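Local coordinates for protein transcription factor cep-1 (PDB 1T4W) that activates transcription by binding the same DNA consensus sequence as p53, promoting germline apoptosis after DNA damage and supporting meiotic chromosome segregation, at residues R61-D66 / P78-M83; N70-I75 / I167-I172. All blocks are in the same frame, centred on the assembly; numbering follows the deposited sequence.

How the interactions relate
Both contacts belong to the p53-like DNA-binding domain, their centres about 11 Å apart, and both reach the seven-stranded mixed sheet. Along the chain the segments alternate: strand 57-65 leads into helix 71-74, the loop carrying 78-83 follows, and strand 166-177 comes much later. In interaction 1 that loop bridges back onto the strand; in interaction 2 the short helix packs on strand 166-177, which is separated from 57-65 by strand 152-160. The two contacts touch, since Arg61 and Ser80 probably hydrogen-bond to the carbonyls of Ile75 and Ala74. Helix 71-74 and the loop after it thus pack against each other on the same sheet, and the chain continues to zinc ligands Cys85 and His88.

Interaction 1: R61-D66 / P78-M83; sequences RFVKYD and PRSDVM
Asp81 OD1 is gripped from two directions: by Arg61 NH1 in a 2.6 Å salt bridge and by water 1, which appears to donate to it. OD1 lies at the guanidinium edge, near its plane, while NH1 meets OD1 on the syn side but 35° out of the carboxylate plane; the two planes are 67° apart. Water 1 also accepts from Arg61 NE and the backbone N of Phe62. Val63 CG1 sits 3.5 Å above the guanidinium plane, over its centre. Arg61 NH2 turns to the carbonyls of Ile75 and Asn77, and Asp81 OD2 to Ser118 N.

Two backbone bonds flank the single bridge between Val63 and Asp81: Val82 N to Phe62 O at 3.1 Å, and Lys64 N to Ser80 O at 3.0 Å. The extended Lys64 chain bends at its last torsion (chi4 -58°), bringing NZ within 2.9 Å of Asp81 O, above that carbonyl's plane. Val82 CG2 lies 3.7 Å from Phe62 CD2, and the Val82 side chain about 7 Å from that of zinc ligand Cys139. Ser80 OG abuts Val63 CB; its stronger hydrogen bond is to Ala74 O, another to Asn77 O.

With Arg61 and Asp81 both buried, their opposite charges probably stabilise each other's ionised forms, fixing on the strand the loop that leads to zinc ligands Cys85 and His88 of this p53-like domain.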
loop_
_atom_site.group_PDB
_atom_site.type_symbol
_atom_site.label_atom_id
_atom_site.label_comp_id
_atom_site.label_asym_id
_atom_site.label_seq_id
_atom_site.Cartn_x
_atom_site.Cartn_y
_atom_site.Cartn_z
ATOM N N ARG A 61 -0.423 -4.985 -3.196
ATOM C CA ARG A 61 0.825 -4.825 -3.930
ATOM C C ARG A 61 1.524 -3.528 -3.551
ATOM O O ARG A 61 0.903 -2.580 -3.060
ATOM C CB ARG A 61 0.565 -4.792 -5.440
ATOM C CG ARG A 61 0.077 -6.114 -6.076
ATOM C CD ARG A 61 0.251 -6.012 -7.621
ATOM N NE ARG A 61 1.668 -5.985 -7.969
ATOM C CZ ARG A 61 2.163 -5.601 -9.139
ATOM N NH1 ARG A 61 3.476 -5.629 -9.331
ATOM N NH2 ARG A 61 1.355 -5.173 -10.110
ATOM N N PHE A 62 2.827 -3.491 -3.790
ATOM C CA PHE A 62 3.594 -2.300 -3.516
ATOM C C PHE A 62 4.480 -2.129 -4.746
ATOM O O PHE A 62 5.468 -2.858 -4.957
ATOM C CB PHE A 62 4.390 -2.443 -2.216
ATOM C CG PHE A 62 5.026 -1.150 -1.759
ATOM C CD1 PHE A 62 4.233 -0.018 -1.524
ATOM C CD2 PHE A 62 6.412 -1.062 -1.570
ATOM C CE1 PHE A 62 4.797 1.188 -1.107
ATOM C CE2 PHE A 62 7.004 0.139 -1.150
ATOM C CZ PHE A 62 6.197 1.272 -0.914
ATOM N N VAL A 63 4.093 -1.155 -5.563
ATOM C CA VAL A 63 4.743 -0.891 -6.842
ATOM C C VAL A 63 5.299 0.520 -7.014
ATOM O O VAL A 63 5.064 1.413 -6.187
ATOM C CB VAL A 63 3.731 -1.138 -7.997
ATOM C CG1 VAL A 63 3.023 -2.472 -7.776
ATOM C CG2 VAL A 63 2.694 0.009 -8.074
ATOM N N LYS A 64 6.038 0.711 -8.102
ATOM C CA LYS A 64 6.605 2.019 -8.417
ATOM C C LYS A 64 6.127 2.445 -9.794
ATOM O O LYS A 64 5.827 1.608 -10.639
ATOM C CB LYS A 64 8.142 1.985 -8.379
ATOM C CG LYS A 64 8.805 1.150 -9.452
ATOM C CD LYS A 64 10.297 1.025 -9.159
ATOM C CE LYS A 64 11.017 0.162 -10.181
ATOM N NZ LYS A 64 10.452 -1.211 -10.264
ATOM N N TYR A 65 6.054 3.750 -10.012
ATOM C CA TYR A 65 5.600 4.264 -11.284
ATOM C C TYR A 65 6.172 5.663 -11.457
ATOM O O TYR A 65 6.749 6.228 -10.527
ATOM C CB TYR A 65 4.064 4.300 -11.308
ATOM C CG TYR A 65 3.413 5.341 -10.410
ATOM C CD1 TYR A 65 3.327 6.684 -10.801
ATOM C CD2 TYR A 65 2.902 4.989 -9.161
ATOM C CE1 TYR A 65 2.747 7.657 -9.963
ATOM C CE2 TYR A 65 2.323 5.945 -8.314
ATOM C CZ TYR A 65 2.247 7.278 -8.718
ATOM O OH TYR A 65 1.678 8.227 -7.878
ATOM N N ASP A 66 6.031 6.222 -12.649
ATOM C CA ASP A 66 6.524 7.571 -12.888
ATOM C C ASP A 66 5.649 8.233 -13.934
ATOM O O ASP A 66 4.535 7.776 -14.202
ATOM C CB ASP A 66 7.986 7.535 -13.338
ATOM C CG ASP A 66 8.158 6.989 -14.744
ATOM O OD1 ASP A 66 7.576 5.929 -15.060
ATOM O OD2 ASP A 66 8.889 7.625 -15.536
ATOM N N PRO A 78 2.735 -6.851 -13.660
ATOM C CA PRO A 78 3.488 -7.735 -12.764
ATOM C C PRO A 78 4.971 -7.419 -12.608
ATOM O O PRO A 78 5.625 -7.948 -11.711
ATOM C CB PRO A 78 3.237 -9.122 -13.353
ATOM C CG PRO A 78 3.066 -8.854 -14.804
ATOM C CD PRO A 78 2.237 -7.582 -14.837
ATOM N N ARG A 79 5.493 -6.537 -13.453
ATOM C CA ARG A 79 6.912 -6.197 -13.383
ATOM C C ARG A 79 7.209 -4.887 -12.655
ATOM O O ARG A 79 8.351 -4.440 -12.636
ATOM C CB ARG A 79 7.491 -6.110 -14.807
ATOM C CG ARG A 79 7.564 -7.452 -15.560
ATOM C CD ARG A 79 7.755 -7.216 -17.062
ATOM N NE ARG A 79 6.725 -6.326 -17.609
ATOM C CZ ARG A 79 5.441 -6.653 -17.767
ATOM N NH1 ARG A 79 5.008 -7.865 -17.430
ATOM N NH2 ARG A 79 4.580 -5.762 -18.246
ATOM N N SER A 80 6.211 -4.271 -12.036
ATOM C CA SER A 80 6.465 -2.976 -11.399
ATOM C C SER A 80 6.780 -2.968 -9.906
ATOM O O SER A 80 6.773 -1.908 -9.283
ATOM C CB SER A 80 5.277 -2.049 -11.653
ATOM O OG SER A 80 4.151 -2.538 -10.946
ATOM N N ASP A 81 7.049 -4.122 -9.311
ATOM C CA ASP A 81 7.332 -4.119 -7.876
ATOM C C ASP A 81 8.450 -3.193 -7.445
ATOM O O ASP A 81 9.407 -2.969 -8.193
ATOM C CB ASP A 81 7.711 -5.512 -7.385
ATOM C CG ASP A 81 6.570 -6.478 -7.447
ATOM O OD1 ASP A 81 5.417 -6.022 -7.596
ATOM O OD2 ASP A 81 6.825 -7.686 -7.342
ATOM N N VAL A 82 8.330 -2.660 -6.228
ATOM C CA VAL A 82 9.409 -1.859 -5.664
ATOM C C VAL A 82 10.339 -2.989 -5.225
ATOM O O VAL A 82 9.883 -3.943 -4.580
ATOM C CB VAL A 82 8.978 -1.077 -4.422
ATOM C CG1 VAL A 82 10.179 -0.343 -3.840
ATOM C CG2 VAL A 82 7.883 -0.106 -4.788
ATOM N N MET A 83 11.617 -2.900 -5.587
ATOM C CA MET A 83 12.575 -3.964 -5.285
ATOM C C MET A 83 13.420 -3.692 -4.059
ATOM O O MET A 83 14.016 -2.628 -3.921
ATOM C CB MET A 83 13.504 -4.183 -6.481
ATOM C CG MET A 83 12.786 -4.449 -7.797
ATOM S SD MET A 83 11.658 -5.863 -7.706
ATOM C CE MET A 83 12.790 -7.240 -7.518
HETATM O O HOH W 1 3.665 -5.610 -5.517
HETATM O O HOH W 2 7.294 -4.330 -3.667
#

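Interaction 2: N70-I75 / I167-I172; sequences NVEYAI and ILHAYI
The Tyr171 ring carries Val71 CG2 over one face, 4.0 Å from its centroid and almost on the ring normal, a CH-pi contact. At the ring's edge, near its plane, Glu72 OE2 approaches CE2, and water 3 lies in plane beside the hydroxyl. Val71 points CG2 there by setting it anti to the backbone N, while its other methyl, CG1, reaches Tyr171 OH at 3.8 Å; one branch sits over the ring centre, and the other beside the hydroxyl.

The His169 ring is met at its edge. Its NE2 donates over 2.8 Å, with an N-H...O angle of 159°, to Glu72 OE2, which accepts through its syn lone pair and lies close to the imidazole plane. Carboxylate and ring are nevertheless steeply turned, 77° apart. A bend in the Glu72 chain (chi2 -72°) carries the carboxylate to this edge. Ile75 CD1 approaches both rings obliquely, 3.8 Å from His169 CD2 and 4.2 Å from Tyr171 CD2, and its side chain also touches Ala156 and Phe158 of strand 152-160.

Water 3 donates to Glu72 OE2 at 2.6 Å and lies 2.5 Å from Tyr171 OH, linking the two ring residues through one carboxylate oxygen. Glu72 OE1 forms a salt bridge with Arg76. This is surface packing of helix 71-74 on strand 166-177, away from the zinc site; the carboxylate beside His169 NE2 would tend to favour a protonated imidazole, although the nearby Arg76 probably offsets part of that effect.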
loop_
_atom_site.group_PDB
_atom_site.type_symbol
_atom_site.label_atom_id
_atom_site.label_comp_id
_atom_site.label_asym_id
_atom_site.label_seq_id
_atom_site.Cartn_x
_atom_site.Cartn_y
_atom_site.Cartn_z
ATOM N N ASN A 70 1.932 5.491 -16.000
ATOM C CA ASN A 70 0.934 5.897 -15.019
ATOM C C ASN A 70 0.468 4.854 -14.011
ATOM O O ASN A 70 0.637 3.642 -14.189
ATOM C CB ASN A 70 -0.266 6.521 -15.726
ATOM C CG ASN A 70 0.080 7.850 -16.355
ATOM O OD1 ASN A 70 -0.782 8.548 -16.889
ATOM N ND2 ASN A 70 1.357 8.210 -16.294
ATOM N N VAL A 71 -0.142 5.351 -12.943
ATOM C CA VAL A 71 -0.557 4.489 -11.864
ATOM C C VAL A 71 -1.471 3.330 -12.249
ATOM O O VAL A 71 -1.205 2.200 -11.855
ATOM C CB VAL A 71 -1.186 5.324 -10.707
ATOM C CG1 VAL A 71 -2.503 5.934 -11.153
ATOM C CG2 VAL A 71 -1.378 4.445 -9.470
ATOM N N GLU A 72 -2.527 3.594 -13.026
ATOM C CA GLU A 72 -3.461 2.528 -13.379
ATOM C C GLU A 72 -2.739 1.403 -14.102
ATOM O O GLU A 72 -3.022 0.222 -13.875
ATOM C CB GLU A 72 -4.648 3.078 -14.200
ATOM C CG GLU A 72 -5.609 3.968 -13.393
ATOM C CD GLU A 72 -6.467 3.184 -12.382
ATOM O OE1 GLU A 72 -6.891 2.057 -12.708
ATOM O OE2 GLU A 72 -6.739 3.701 -11.275
ATOM N N TYR A 73 -1.767 1.743 -14.941
ATOM C CA TYR A 73 -1.027 0.678 -15.600
ATOM C C TYR A 73 -0.086 -0.018 -14.604
ATOM O O TYR A 73 -0.070 -1.246 -14.481
ATOM C CB TYR A 73 -0.210 1.227 -16.786
ATOM C CG TYR A 73 0.441 0.147 -17.602
ATOM C CD1 TYR A 73 1.739 -0.285 -17.323
ATOM C CD2 TYR A 73 -0.265 -0.495 -18.632
ATOM C CE1 TYR A 73 2.322 -1.339 -18.052
ATOM C CE2 TYR A 73 0.302 -1.541 -19.355
ATOM C CZ TYR A 73 1.593 -1.958 -19.059
ATOM O OH TYR A 73 2.135 -3.009 -19.756
ATOM N N ALA A 74 0.709 0.774 -13.896
ATOM C CA ALA A 74 1.698 0.215 -12.975
ATOM C C ALA A 74 1.154 -0.757 -11.934
ATOM O O ALA A 74 1.735 -1.821 -11.702
ATOM C CB ALA A 74 2.454 1.351 -12.270
ATOM N N ILE A 75 0.026 -0.417 -11.320
ATOM C CA ILE A 75 -0.500 -1.288 -10.277
ATOM C C ILE A 75 -0.958 -2.646 -10.752
ATOM O O ILE A 75 -1.115 -3.557 -9.942
ATOM C CB ILE A 75 -1.631 -0.594 -9.498
ATOM C CG1 ILE A 75 -2.814 -0.316 -10.427
ATOM C CG2 ILE A 75 -1.074 0.689 -8.823
ATOM C CD1 ILE A 75 -3.987 0.361 -9.712
ATOM N N ILE A 167 -12.821 -6.448 -9.131
ATOM C CA ILE A 167 -14.093 -5.729 -9.212
ATOM C C ILE A 167 -13.979 -4.311 -8.629
ATOM O O ILE A 167 -14.789 -3.432 -8.951
ATOM C CB ILE A 167 -15.279 -6.515 -8.553
ATOM C CG1 ILE A 167 -15.035 -6.756 -7.072
ATOM C CG2 ILE A 167 -15.465 -7.864 -9.257
ATOM C CD1 ILE A 167 -16.235 -7.441 -6.389
ATOM N N LEU A 168 -12.961 -4.083 -7.801
ATOM C CA LEU A 168 -12.707 -2.753 -7.221
ATOM C C LEU A 168 -11.231 -2.647 -6.913
ATOM O O LEU A 168 -10.556 -3.663 -6.760
ATOM C CB LEU A 168 -13.471 -2.540 -5.909
ATOM C CG LEU A 168 -14.975 -2.230 -5.910
ATOM C CD1 LEU A 168 -15.532 -2.429 -4.501
ATOM C CD2 LEU A 168 -15.214 -0.810 -6.378
ATOM N N HIS A 169 -10.740 -1.419 -6.805
ATOM C CA HIS A 169 -9.331 -1.186 -6.476
ATOM C C HIS A 169 -9.209 0.131 -5.753
ATOM O O HIS A 169 -10.139 0.934 -5.771
ATOM C CB HIS A 169 -8.426 -1.182 -7.733
ATOM C CG HIS A 169 -8.560 0.031 -8.609
ATOM N ND1 HIS A 169 -9.692 0.306 -9.339
ATOM C CD2 HIS A 169 -7.672 1.013 -8.913
ATOM C CE1 HIS A 169 -9.501 1.402 -10.057
ATOM N NE2 HIS A 169 -8.282 1.849 -9.817
ATOM N N ALA A 170 -8.072 0.339 -5.093
ATOM C CA ALA A 170 -7.815 1.584 -4.370
ATOM C C ALA A 170 -6.326 1.630 -4.105
ATOM O O ALA A 170 -5.657 0.601 -4.125
ATOM C CB ALA A 170 -8.581 1.619 -3.035
ATOM N N TYR A 171 -5.795 2.818 -3.862
ATOM C CA TYR A 171 -4.382 2.915 -3.572
ATOM C C TYR A 171 -4.034 4.176 -2.817
ATOM O O TYR A 171 -4.835 5.116 -2.744
ATOM C CB TYR A 171 -3.555 2.851 -4.875
ATOM C CG TYR A 171 -3.958 3.878 -5.924
ATOM C CD1 TYR A 171 -3.556 5.209 -5.809
ATOM C CD2 TYR A 171 -4.780 3.526 -6.994
ATOM C CE1 TYR A 171 -3.961 6.162 -6.714
ATOM C CE2 TYR A 171 -5.203 4.482 -7.925
ATOM C CZ TYR A 171 -4.782 5.800 -7.766
ATOM O OH TYR A 171 -5.181 6.763 -8.637
ATOM N N ILE A 172 -2.848 4.144 -2.208
ATOM C CA ILE A 172 -2.267 5.297 -1.550
ATOM C C ILE A 172 -1.324 5.772 -2.665
ATOM O O ILE A 172 -0.350 5.102 -3.021
ATOM C CB ILE A 172 -1.482 4.923 -0.321
ATOM C CG1 ILE A 172 -2.468 4.440 0.757
ATOM C CG2 ILE A 172 -0.683 6.169 0.187
ATOM C CD1 ILE A 172 -1.819 3.912 2.004
HETATM O O HOH W 3 -6.392 6.275 -10.825
#